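Diaminopropionate ammonia-lyase (Escherichia coli, PDB 4D9I) catalyses the pyridoxal phosphate-dependent alpha,beta-elimination of both L- and D-2,3-diaminopropionate to pyruvate and ammonia, working as a homodimer. Local coordinates at residues B[253-264]-B[302-313]; B[222-230]-B[363-374]. All coordinates share one frame; numbering follows the deposited sequence.

Contact 1 (B[253-264]-B[302-313]); sequences LHSIIVEPDKAD and LRNCATQFISCQ
His254 and Gln308 join side chains at the start of two neighbouring parallel strands, 254-260 and 308-312, in the larger sheet of this fold type II PLP enzyme. With its imidazole anti to the backbone N (chi1 -171°), His254 reaches across to Thr307 and Gln308. NE2 donates to Gln308 OE1 at 2.8 Å; the oxygen lies in the ring plane, yet the donor stands above the amide's carbonyl plane, ring and amide being 72° apart. Thr307 CG2 sits over the ring centre, a CH-pi contact 3.9 Å from the His254 centroid, while the His226 ring stacks on His254. Replacing His254 by alanine is likely to leave Gln308 OE1 without this donor and Thr307 CG2 without its ring, although Gln308 NE2 would keep Asp12 and the Lys362 carbonyl.

Thr307, in the link from helix 296-305 to strand 308-312, and Ser255 bond reciprocally. Ser255 N donates to Thr307 OG1 at 2.9 Å, and Thr307 N donates to Ser255 OG at 3.0 Å; Ser255 OG also donates to a water held by the Leu253 and Cys305 carbonyls. Backbone bonds then alternate along the ladder from Gln308 N to Asp261 N. On one face, Ile256 CG2 presses on Ile310 CD1 at 3.4 Å, tight for carbons, with helix 338-352 packed beyond. On the other, Ile257 directs CG1 to Ala306 CB and Phe309 CD2, and CD1 to Leu302 CD2 of helix 296-305. The type I turn 260-263 brings Asp264 back, its other oxygen salt-bridged to Arg268. There Ser311 OG, anti to its backbone N (chi1 175°), donates to Asp264 OD2 at 2.7 Å from above the carboxylate plane.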
loop_
_atom_site.group_PDB
_atom_site.type_symbol
_atom_site.label_atom_id
_atom_site.label_comp_id
_atom_site.label_asym_id
_atom_site.label_seq_id
_atom_site.Cartn_x
_atom_site.Cartn_y
_atom_site.Cartn_z
ATOM N N LEU B 253 25.129 -20.361 2.332
ATOM C CA LEU B 253 24.270 -19.251 1.974
ATOM C C LEU B 253 23.687 -19.453 0.585
ATOM O O LEU B 253 24.410 -19.524 -0.416
ATOM C CB LEU B 253 25.005 -17.909 2.106
ATOM C CG LEU B 253 24.217 -16.607 1.892
ATOM C CD1 LEU B 253 22.917 -16.533 2.703
ATOM C CD2 LEU B 253 25.107 -15.409 2.192
ATOM N N HIS B 254 22.369 -19.559 0.534
ATOM C CA HIS B 254 21.698 -19.761 -0.735
ATOM C C HIS B 254 21.418 -18.414 -1.337
ATOM O O HIS B 254 20.440 -17.760 -0.996
ATOM C CB HIS B 254 20.427 -20.591 -0.566
ATOM C CG HIS B 254 19.814 -21.020 -1.876
ATOM N ND1 HIS B 254 19.511 -22.295 -2.143
ATOM C CD2 HIS B 254 19.462 -20.282 -3.015
ATOM C CE1 HIS B 254 18.983 -22.382 -3.380
ATOM N NE2 HIS B 254 18.972 -21.152 -3.919
ATOM N N SER B 255 22.319 -17.976 -2.209
ATOM C CA SER B 255 22.226 -16.647 -2.779
ATOM C C SER B 255 21.583 -16.704 -4.145
ATOM O O SER B 255 21.934 -17.541 -4.980
ATOM C CB SER B 255 23.617 -15.993 -2.877
ATOM O OG SER B 255 24.504 -16.809 -3.612
ATOM N N ILE B 256 20.670 -15.774 -4.371
ATOM C CA ILE B 256 19.913 -15.707 -5.596
ATOM C C ILE B 256 20.075 -14.302 -6.176
ATOM O O ILE B 256 19.694 -13.322 -5.548
ATOM C CB ILE B 256 18.406 -15.999 -5.348
ATOM C CG1 ILE B 256 18.213 -17.394 -4.728
ATOM C CG2 ILE B 256 17.646 -15.943 -6.649
ATOM C CD1 ILE B 256 16.947 -17.518 -3.893
ATOM N N ILE B 257 20.619 -14.238 -7.384
ATOM C CA ILE B 257 20.814 -12.982 -8.120
ATOM C C ILE B 257 19.584 -12.764 -8.997
ATOM O O ILE B 257 19.124 -13.693 -9.687
ATOM C CB ILE B 257 22.081 -13.067 -8.994
ATOM C CG1 ILE B 257 23.250 -13.680 -8.199
ATOM C CG2 ILE B 257 22.449 -11.700 -9.573
ATOM C CD1 ILE B 257 23.561 -13.005 -6.869
ATOM N N VAL B 258 19.032 -11.554 -8.936
ATOM C CA VAL B 258 17.795 -11.253 -9.616
ATOM C C VAL B 258 17.954 -10.157 -10.676
ATOM O O VAL B 258 18.413 -9.052 -10.380
ATOM C CB VAL B 258 16.712 -10.842 -8.583
ATOM C CG1 VAL B 258 15.387 -10.590 -9.285
ATOM C CG2 VAL B 258 16.572 -11.935 -7.540
ATOM N N GLU B 259 17.534 -10.464 -11.896
ATOM C CA GLU B 259 17.580 -9.515 -12.995
ATOM C C GLU B 259 16.300 -9.500 -13.825
ATOM O O GLU B 259 15.674 -10.532 -14.020
ATOM C CB GLU B 259 18.761 -9.816 -13.933
ATOM C CG GLU B 259 20.121 -9.615 -13.316
ATOM C CD GLU B 259 21.221 -9.985 -14.281
ATOM O OE1 GLU B 259 21.261 -11.160 -14.716
ATOM O OE2 GLU B 259 22.021 -9.099 -14.626
ATOM N N PRO B 260 15.914 -8.318 -14.316
ATOM C CA PRO B 260 14.879 -8.224 -15.354
ATOM C C PRO B 260 15.402 -8.842 -16.655
ATOM O O PRO B 260 16.600 -8.699 -16.985
ATOM C CB PRO B 260 14.653 -6.715 -15.531
ATOM C CG PRO B 260 15.717 -6.016 -14.754
ATOM C CD PRO B 260 16.507 -7.013 -13.953
ATOM N N ASP B 261 14.507 -9.523 -17.365
ATOM C CA ASP B 261 14.859 -10.342 -18.526
ATOM C C ASP B 261 15.300 -9.550 -19.752
ATOM O O ASP B 261 15.906 -10.113 -20.652
ATOM C CB ASP B 261 13.720 -11.316 -18.878
ATOM C CG ASP B 261 12.441 -10.614 -19.334
ATOM O OD1 ASP B 261 11.552 -11.304 -19.851
ATOM O OD2 ASP B 261 12.310 -9.387 -19.181
ATOM N N LYS B 262 14.998 -8.254 -19.776
ATOM C CA LYS B 262 15.436 -7.380 -20.869
ATOM C C LYS B 262 16.859 -6.812 -20.663
ATOM O O LYS B 262 17.384 -6.090 -21.521
ATOM C CB LYS B 262 14.404 -6.272 -21.129
ATOM C CG LYS B 262 13.127 -6.767 -21.802
ATOM N N ALA B 263 17.478 -7.147 -19.532
ATOM C CA ALA B 263 18.888 -6.819 -19.296
ATOM C C ALA B 263 19.545 -7.807 -18.327
ATOM O O ALA B 263 20.347 -7.418 -17.490
ATOM C CB ALA B 263 19.033 -5.390 -18.785
ATOM N N ASP B 264 19.202 -9.083 -18.448
ATOM C CA ASP B 264 19.735 -10.098 -17.544
ATOM C C ASP B 264 21.155 -10.529 -17.936
ATOM O O ASP B 264 21.387 -11.689 -18.275
ATOM C CB ASP B 264 18.781 -11.294 -17.466
ATOM C CG ASP B 264 18.467 -11.893 -18.827
ATOM O OD1 ASP B 264 18.857 -11.316 -19.869
ATOM O OD2 ASP B 264 17.832 -12.960 -18.855
ATOM N N LEU B 302 30.255 -13.418 -8.234
ATOM C CA LEU B 302 28.978 -14.078 -8.498
ATOM C C LEU B 302 29.170 -15.448 -9.158
ATOM O O LEU B 302 28.542 -16.427 -8.755
ATOM C CB LEU B 302 28.077 -13.192 -9.355
ATOM C CG LEU B 302 27.807 -11.784 -8.815
ATOM C CD1 LEU B 302 26.880 -11.007 -9.746
ATOM C CD2 LEU B 302 27.216 -11.844 -7.408
ATOM N N ARG B 303 30.031 -15.503 -10.172
ATOM C CA ARG B 303 30.349 -16.751 -10.851
ATOM C C ARG B 303 30.877 -17.779 -9.841
ATOM O O ARG B 303 30.499 -18.952 -9.881
ATOM C CB ARG B 303 31.397 -16.488 -11.945
ATOM C CG ARG B 303 31.754 -17.680 -12.809
ATOM C CD ARG B 303 33.170 -17.501 -13.360
ATOM N NE ARG B 303 33.873 -18.778 -13.330
ATOM C CZ ARG B 303 33.967 -19.619 -14.352
ATOM N NH1 ARG B 303 33.433 -19.315 -15.524
ATOM N NH2 ARG B 303 34.614 -20.761 -14.203
ATOM N N ASN B 304 31.750 -17.324 -8.942
ATOM C CA ASN B 304 32.307 -18.168 -7.889
ATOM C C ASN B 304 31.330 -18.605 -6.812
ATOM O O ASN B 304 31.333 -19.766 -6.408
ATOM C CB ASN B 304 33.485 -17.472 -7.219
ATOM C CG ASN B 304 34.715 -17.441 -8.097
ATOM O OD1 ASN B 304 34.696 -17.894 -9.239
ATOM N ND2 ASN B 304 35.795 -16.892 -7.564
ATOM N N CYS B 305 30.491 -17.680 -6.363
ATOM C CA CYS B 305 29.808 -17.832 -5.087
ATOM C C CYS B 305 28.274 -17.786 -5.115
ATOM O O CYS B 305 27.628 -18.203 -4.143
ATOM C CB CYS B 305 30.342 -16.794 -4.098
ATOM S SG CYS B 305 31.971 -17.194 -3.456
ATOM N N ALA B 306 27.686 -17.268 -6.194
ATOM C CA ALA B 306 26.218 -17.213 -6.304
ATOM C C ALA B 306 25.619 -18.608 -6.475
ATOM O O ALA B 306 26.153 -19.434 -7.203
ATOM C CB ALA B 306 25.798 -16.323 -7.459
ATOM N N THR B 307 24.495 -18.873 -5.820
ATOM C CA THR B 307 23.903 -20.203 -5.913
ATOM C C THR B 307 23.072 -20.310 -7.186
ATOM O O THR B 307 23.174 -21.291 -7.921
ATOM C CB THR B 307 23.042 -20.547 -4.678
ATOM O OG1 THR B 307 23.729 -20.129 -3.488
ATOM C CG2 THR B 307 22.769 -22.063 -4.621
ATOM N N GLN B 308 22.279 -19.276 -7.453
ATOM C CA GLN B 308 21.357 -19.262 -8.569
ATOM C C GLN B 308 21.218 -17.885 -9.195
ATOM O O GLN B 308 21.412 -16.864 -8.541
ATOM C CB GLN B 308 19.977 -19.746 -8.109
ATOM C CG GLN B 308 19.857 -21.259 -8.037
ATOM C CD GLN B 308 18.651 -21.713 -7.237
ATOM O OE1 GLN B 308 18.045 -20.927 -6.502
ATOM N NE2 GLN B 308 18.301 -22.980 -7.365
ATOM N N PHE B 309 20.873 -17.873 -10.473
ATOM C CA PHE B 309 20.539 -16.644 -11.173
ATOM C C PHE B 309 19.074 -16.702 -11.573
ATOM O O PHE B 309 18.603 -17.746 -12.009
ATOM C CB PHE B 309 21.402 -16.514 -12.419
ATOM C CG PHE B 309 22.870 -16.678 -12.155
ATOM C CD1 PHE B 309 23.551 -17.790 -12.628
ATOM C CD2 PHE B 309 23.568 -15.722 -11.427
ATOM C CE1 PHE B 309 24.915 -17.947 -12.394
ATOM C CE2 PHE B 309 24.930 -15.877 -11.186
ATOM C CZ PHE B 309 25.596 -16.986 -11.664
ATOM N N ILE B 310 18.366 -15.584 -11.419
ATOM C CA ILE B 310 16.976 -15.469 -11.864
ATOM C C ILE B 310 16.831 -14.374 -12.923
ATOM O O ILE B 310 17.343 -13.263 -12.760
ATOM C CB ILE B 310 16.001 -15.192 -10.695
ATOM C CG1 ILE B 310 15.808 -16.461 -9.855
ATOM C CG2 ILE B 310 14.643 -14.704 -11.214
ATOM C CD1 ILE B 310 14.913 -16.310 -8.640
ATOM N N SER B 311 16.155 -14.724 -14.013
ATOM C CA SER B 311 15.711 -13.777 -15.024
ATOM C C SER B 311 14.201 -13.664 -14.924
ATOM O O SER B 311 13.485 -14.650 -15.108
ATOM C CB SER B 311 16.095 -14.256 -16.420
ATOM O OG SER B 311 15.564 -13.398 -17.413
ATOM N N CYS B 312 13.710 -12.466 -14.646
ATOM C CA CYS B 312 12.283 -12.307 -14.417
ATOM C C CYS B 312 11.597 -11.193 -15.212
ATOM O O CYS B 312 12.229 -10.238 -15.679
ATOM C CB CYS B 312 11.980 -12.195 -12.920
ATOM S SG CYS B 312 12.498 -10.639 -12.196
ATOM N N GLN B 313 10.291 -11.368 -15.371
ATOM C CA GLN B 313 9.388 -10.388 -15.941
ATOM C C GLN B 313 9.490 -9.053 -15.192
ATOM O O GLN B 313 9.620 -9.046 -13.964
ATOM C CB GLN B 313 7.966 -10.942 -15.779
ATOM C CG GLN B 313 6.951 -10.275 -16.660
ATOM C CD GLN B 313 5.749 -11.154 -16.914
ATOM O OE1 GLN B 313 5.734 -12.341 -16.591
ATOM N NE2 GLN B 313 4.750 -10.574 -17.518
HETATM O O HOH W 1 26.189 -17.841 -1.712
HETATM O O HOH W 2 25.597 -21.746 -2.218
HETATM O O HOH W 3 20.332 -12.935 -12.647
#

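Contact 2 (B[222-230]-B[363-374])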
loop_
_atom_site.group_PDB
_atom_site.type_symbol
_atom_site.label_atom_id
_atom_site.label_comp_id
_atom_site.label_asym_id
_atom_site.label_seq_id
_atom_site.Cartn_x
_atom_site.Cartn_y
_atom_site.Cartn_z
ATOM N N VAL B 222 19.203 -14.357 14.692
ATOM C CA VAL B 222 18.889 -15.178 13.509
ATOM C C VAL B 222 20.084 -15.322 12.569
ATOM O O VAL B 222 21.016 -14.513 12.586
ATOM C CB VAL B 222 17.661 -14.658 12.697
ATOM C CG1 VAL B 222 16.407 -14.551 13.564
ATOM C CG2 VAL B 222 17.968 -13.324 11.994
ATOM N N THR B 223 20.033 -16.338 11.725
ATOM C CA THR B 223 21.076 -16.556 10.728
ATOM C C THR B 223 20.389 -16.658 9.360
ATOM O O THR B 223 19.468 -17.437 9.187
ATOM C CB THR B 223 21.880 -17.849 11.024
ATOM O OG1 THR B 223 22.362 -17.827 12.375
ATOM C CG2 THR B 223 23.079 -17.990 10.081
ATOM N N PRO B 224 20.853 -15.897 8.372
ATOM C CA PRO B 224 20.144 -16.064 7.104
ATOM C C PRO B 224 20.492 -17.394 6.411
ATOM O O PRO B 224 21.661 -17.811 6.396
ATOM C CB PRO B 224 20.628 -14.874 6.281
ATOM C CG PRO B 224 21.998 -14.556 6.817
ATOM C CD PRO B 224 22.060 -15.064 8.240
ATOM N N THR B 225 19.482 -18.044 5.843
ATOM C CA THR B 225 19.704 -19.181 4.960
ATOM C C THR B 225 19.824 -18.735 3.497
ATOM O O THR B 225 20.492 -19.408 2.696
ATOM C CB THR B 225 18.537 -20.188 5.052
ATOM O OG1 THR B 225 17.310 -19.489 4.824
ATOM C CG2 THR B 225 18.502 -20.859 6.425
ATOM N N HIS B 226 19.157 -17.628 3.156
ATOM C CA HIS B 226 19.087 -17.108 1.783
ATOM C C HIS B 226 19.383 -15.642 1.714
ATOM O O HIS B 226 19.179 -14.924 2.693
ATOM C CB HIS B 226 17.677 -17.303 1.207
ATOM C CG HIS B 226 17.279 -18.741 1.055
ATOM N ND1 HIS B 226 17.039 -19.536 2.112
ATOM C CD2 HIS B 226 17.100 -19.529 -0.076
ATOM C CE1 HIS B 226 16.719 -20.781 1.690
ATOM N NE2 HIS B 226 16.768 -20.782 0.348
ATOM N N VAL B 227 19.853 -15.191 0.545
ATOM C CA VAL B 227 19.867 -13.766 0.208
ATOM C C VAL B 227 19.485 -13.576 -1.267
ATOM O O VAL B 227 19.964 -14.308 -2.153
ATOM C CB VAL B 227 21.201 -13.067 0.581
ATOM C CG1 VAL B 227 22.390 -13.648 -0.186
ATOM C CG2 VAL B 227 21.104 -11.553 0.380
ATOM N N LEU B 228 18.565 -12.642 -1.503
ATOM C CA LEU B 228 18.213 -12.238 -2.846
ATOM C C LEU B 228 18.880 -10.908 -3.125
ATOM O O LEU B 228 18.740 -9.949 -2.353
ATOM C CB LEU B 228 16.691 -12.164 -3.042
ATOM C CG LEU B 228 16.086 -13.537 -3.424
ATOM C CD1 LEU B 228 16.002 -14.450 -2.205
ATOM C CD2 LEU B 228 14.705 -13.412 -4.071
ATOM N N LEU B 229 19.615 -10.857 -4.224
ATOM C CA LEU B 229 20.353 -9.668 -4.578
ATOM C C LEU B 229 20.024 -9.271 -6.016
ATOM O O LEU B 229 20.371 -9.987 -6.963
ATOM C CB LEU B 229 21.874 -9.923 -4.396
ATOM C CG LEU B 229 22.382 -10.179 -2.963
ATOM C CD1 LEU B 229 23.844 -10.653 -2.971
ATOM C CD2 LEU B 229 22.230 -8.921 -2.107
ATOM N N GLN B 230 19.368 -8.130 -6.182
ATOM C CA GLN B 230 19.094 -7.600 -7.515
ATOM C C GLN B 230 20.391 -7.092 -8.139
ATOM O O GLN B 230 21.245 -6.559 -7.436
ATOM C CB GLN B 230 18.023 -6.494 -7.495
ATOM C CG GLN B 230 18.315 -5.268 -6.627
ATOM C CD GLN B 230 17.821 -5.450 -5.194
ATOM O OE1 GLN B 230 18.401 -6.210 -4.432
ATOM N NE2 GLN B 230 16.750 -4.759 -4.836
ATOM N N LEU B 363 14.277 -23.258 -5.219
ATOM C CA LEU B 363 14.927 -22.183 -4.475
ATOM C C LEU B 363 15.312 -22.581 -3.055
ATOM O O LEU B 363 15.929 -21.793 -2.350
ATOM C CB LEU B 363 14.058 -20.904 -4.465
ATOM C CG LEU B 363 13.710 -20.313 -5.837
ATOM C CD1 LEU B 363 12.536 -19.339 -5.745
ATOM C CD2 LEU B 363 14.916 -19.672 -6.526
ATOM N N ALA B 364 14.972 -23.814 -2.657
ATOM C CA ALA B 364 15.223 -24.316 -1.299
ATOM C C ALA B 364 14.567 -23.440 -0.226
ATOM O O ALA B 364 15.050 -23.334 0.903
ATOM C CB ALA B 364 16.723 -24.499 -1.040
ATOM N N LEU B 365 13.457 -22.813 -0.589
ATOM C CA LEU B 365 12.619 -22.138 0.396
ATOM C C LEU B 365 11.672 -23.121 1.083
ATOM O O LEU B 365 10.956 -23.881 0.428
ATOM C CB LEU B 365 11.828 -21.008 -0.258
ATOM C CG LEU B 365 12.735 -19.967 -0.939
ATOM C CD1 LEU B 365 11.890 -19.072 -1.834
ATOM C CD2 LEU B 365 13.502 -19.147 0.085
ATOM N N ASN B 366 11.690 -23.115 2.408
ATOM C CA ASN B 366 10.812 -23.965 3.192
ATOM C C ASN B 366 10.550 -23.264 4.517
ATOM O O ASN B 366 10.994 -22.118 4.711
ATOM C CB ASN B 366 11.447 -25.355 3.389
ATOM C CG ASN B 366 12.833 -25.281 4.009
ATOM O OD1 ASN B 366 13.176 -24.306 4.681
ATOM N ND2 ASN B 366 13.646 -26.301 3.763
ATOM N N LYS B 367 9.874 -23.956 5.438
ATOM C CA LYS B 367 9.455 -23.355 6.711
ATOM C C LYS B 367 10.627 -22.969 7.642
ATOM O O LYS B 367 10.429 -22.231 8.615
ATOM C CB LYS B 367 8.461 -24.267 7.444
ATOM N N ASP B 368 11.834 -23.440 7.332
ATOM C CA ASP B 368 13.030 -23.017 8.069
ATOM C C ASP B 368 13.780 -21.832 7.441
ATOM O O ASP B 368 14.718 -21.297 8.044
ATOM C CB ASP B 368 13.999 -24.190 8.224
ATOM C CG ASP B 368 13.398 -25.340 9.006
ATOM O OD1 ASP B 368 12.793 -25.100 10.071
ATOM O OD2 ASP B 368 13.502 -26.482 8.538
ATOM N N ALA B 369 13.407 -21.435 6.231
ATOM C CA ALA B 369 14.174 -20.394 5.532
ATOM C C ALA B 369 14.130 -19.019 6.197
ATOM O O ALA B 369 13.069 -18.537 6.611
ATOM C CB ALA B 369 13.780 -20.299 4.065
ATOM N N VAL B 370 15.312 -18.409 6.302
ATOM C CA VAL B 370 15.481 -17.046 6.774
ATOM C C VAL B 370 16.058 -16.224 5.613
ATOM O O VAL B 370 17.220 -16.426 5.190
ATOM C CB VAL B 370 16.381 -17.002 8.023
ATOM C CG1 VAL B 370 16.575 -15.583 8.501
ATOM C CG2 VAL B 370 15.782 -17.863 9.142
ATOM N N VAL B 371 15.249 -15.300 5.094
ATOM C CA VAL B 371 15.524 -14.726 3.775
ATOM C C VAL B 371 15.822 -13.225 3.866
ATOM O O VAL B 371 14.957 -12.435 4.215
ATOM C CB VAL B 371 14.368 -15.008 2.796
ATOM C CG1 VAL B 371 14.729 -14.572 1.377
ATOM C CG2 VAL B 371 13.997 -16.498 2.803
ATOM N N LEU B 372 17.074 -12.869 3.578
ATOM C CA LEU B 372 17.526 -11.507 3.570
ATOM C C LEU B 372 17.254 -10.903 2.198
ATOM O O LEU B 372 17.661 -11.445 1.175
ATOM C CB LEU B 372 19.032 -11.438 3.921
ATOM C CG LEU B 372 19.740 -10.078 3.798
ATOM C CD1 LEU B 372 19.066 -9.007 4.625
ATOM C CD2 LEU B 372 21.206 -10.223 4.210
ATOM N N VAL B 373 16.535 -9.790 2.188
ATOM C CA VAL B 373 16.204 -9.062 0.956
ATOM C C VAL B 373 16.774 -7.669 1.127
ATOM O O VAL B 373 16.793 -7.153 2.244
ATOM C CB VAL B 373 14.667 -9.013 0.765
ATOM C CG1 VAL B 373 14.265 -8.218 -0.462
ATOM C CG2 VAL B 373 14.121 -10.441 0.635
ATOM N N ILE B 374 17.266 -7.074 0.035
ATOM C CA ILE B 374 17.724 -5.701 0.072
ATOM C C ILE B 374 16.785 -4.808 -0.728
ATOM O O ILE B 374 16.573 -5.037 -1.927
ATOM C CB ILE B 374 19.175 -5.546 -0.469
ATOM C CG1 ILE B 374 20.112 -6.644 0.062
ATOM C CG2 ILE B 374 19.676 -4.128 -0.208
ATOM C CD1 ILE B 374 20.412 -6.645 1.564
HETATM O O HOH W 4 16.894 -7.925 -2.626
#
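Parallel strands 226-230 and 370-374 pair near the middle of this fold type II PLP enzyme's larger sheet, and buried His226 ties their start to the end of helix 356-363. Its ring shares a sheet face with Leu228 and Val371. NE2 makes a weak hydrogen bond (N-H...O 134°) to Leu363 O at 3.0 Å, the oxygen in the ring plane, where a Schellman motif at Ala364 ends the helix. Leu365 CD2 lies over the ring centre, a CH-pi contact 3.7 Å from the centroid. At the ring edge, in plane, His226 ND1 shares a hydrogen bond with Thr225 OG1 at 2.7 Å. Set between its backbone N and carbonyl carbon (chi1 53°), Thr225 OG1 in addition takes the proton of Val370 N at 2.7 Å. The ND1 bond, the weaker one at NE2 and the methyl over the face probably restrain the ring's rotation.

Val370 O takes two donors, Thr225 N in its carbonyl plane and His226 N tilted from it. The ladder continues with Leu372 N to His226 O and Leu228 N to Leu372 O, Val227 and Leu372 lying side by side on the other face. Beyond Leu228 the strands spread; a water accepts from Ile374 N, within bonding distance of Leu228 O and Gln230 OE1. Gln230 bends at chi2 (-89°): its NE2 donates to Ile374 O at 2.9 Å, the acceptor nearly in the Gln230 amide plane.

How the contacts relate
From the N terminus the chain first supplies strands 8-12, 47-49 and 61-66 and builds the smaller four-stranded sheet; it then enters strand 226-230, passes through helix 235-248 and lays down strand 254-260 beside it. After helices 265-272 and 296-305 it returns as strand 308-312, where contact 1 closes the shorter loop. Three further helices precede strand 370-375, whose pairing with strand 226-230 in contact 2 closes the longer loop, with contact 1 nested inside. The two meet in one sheet, in the order 308-312, 254-260, 226-230, 370-375; Ile256 probably hydrogen-bonds through both its N and O to strand 226-230. Leu363 also packs against His254 and Gln308, bringing the end of helix 356-363 to both contacts.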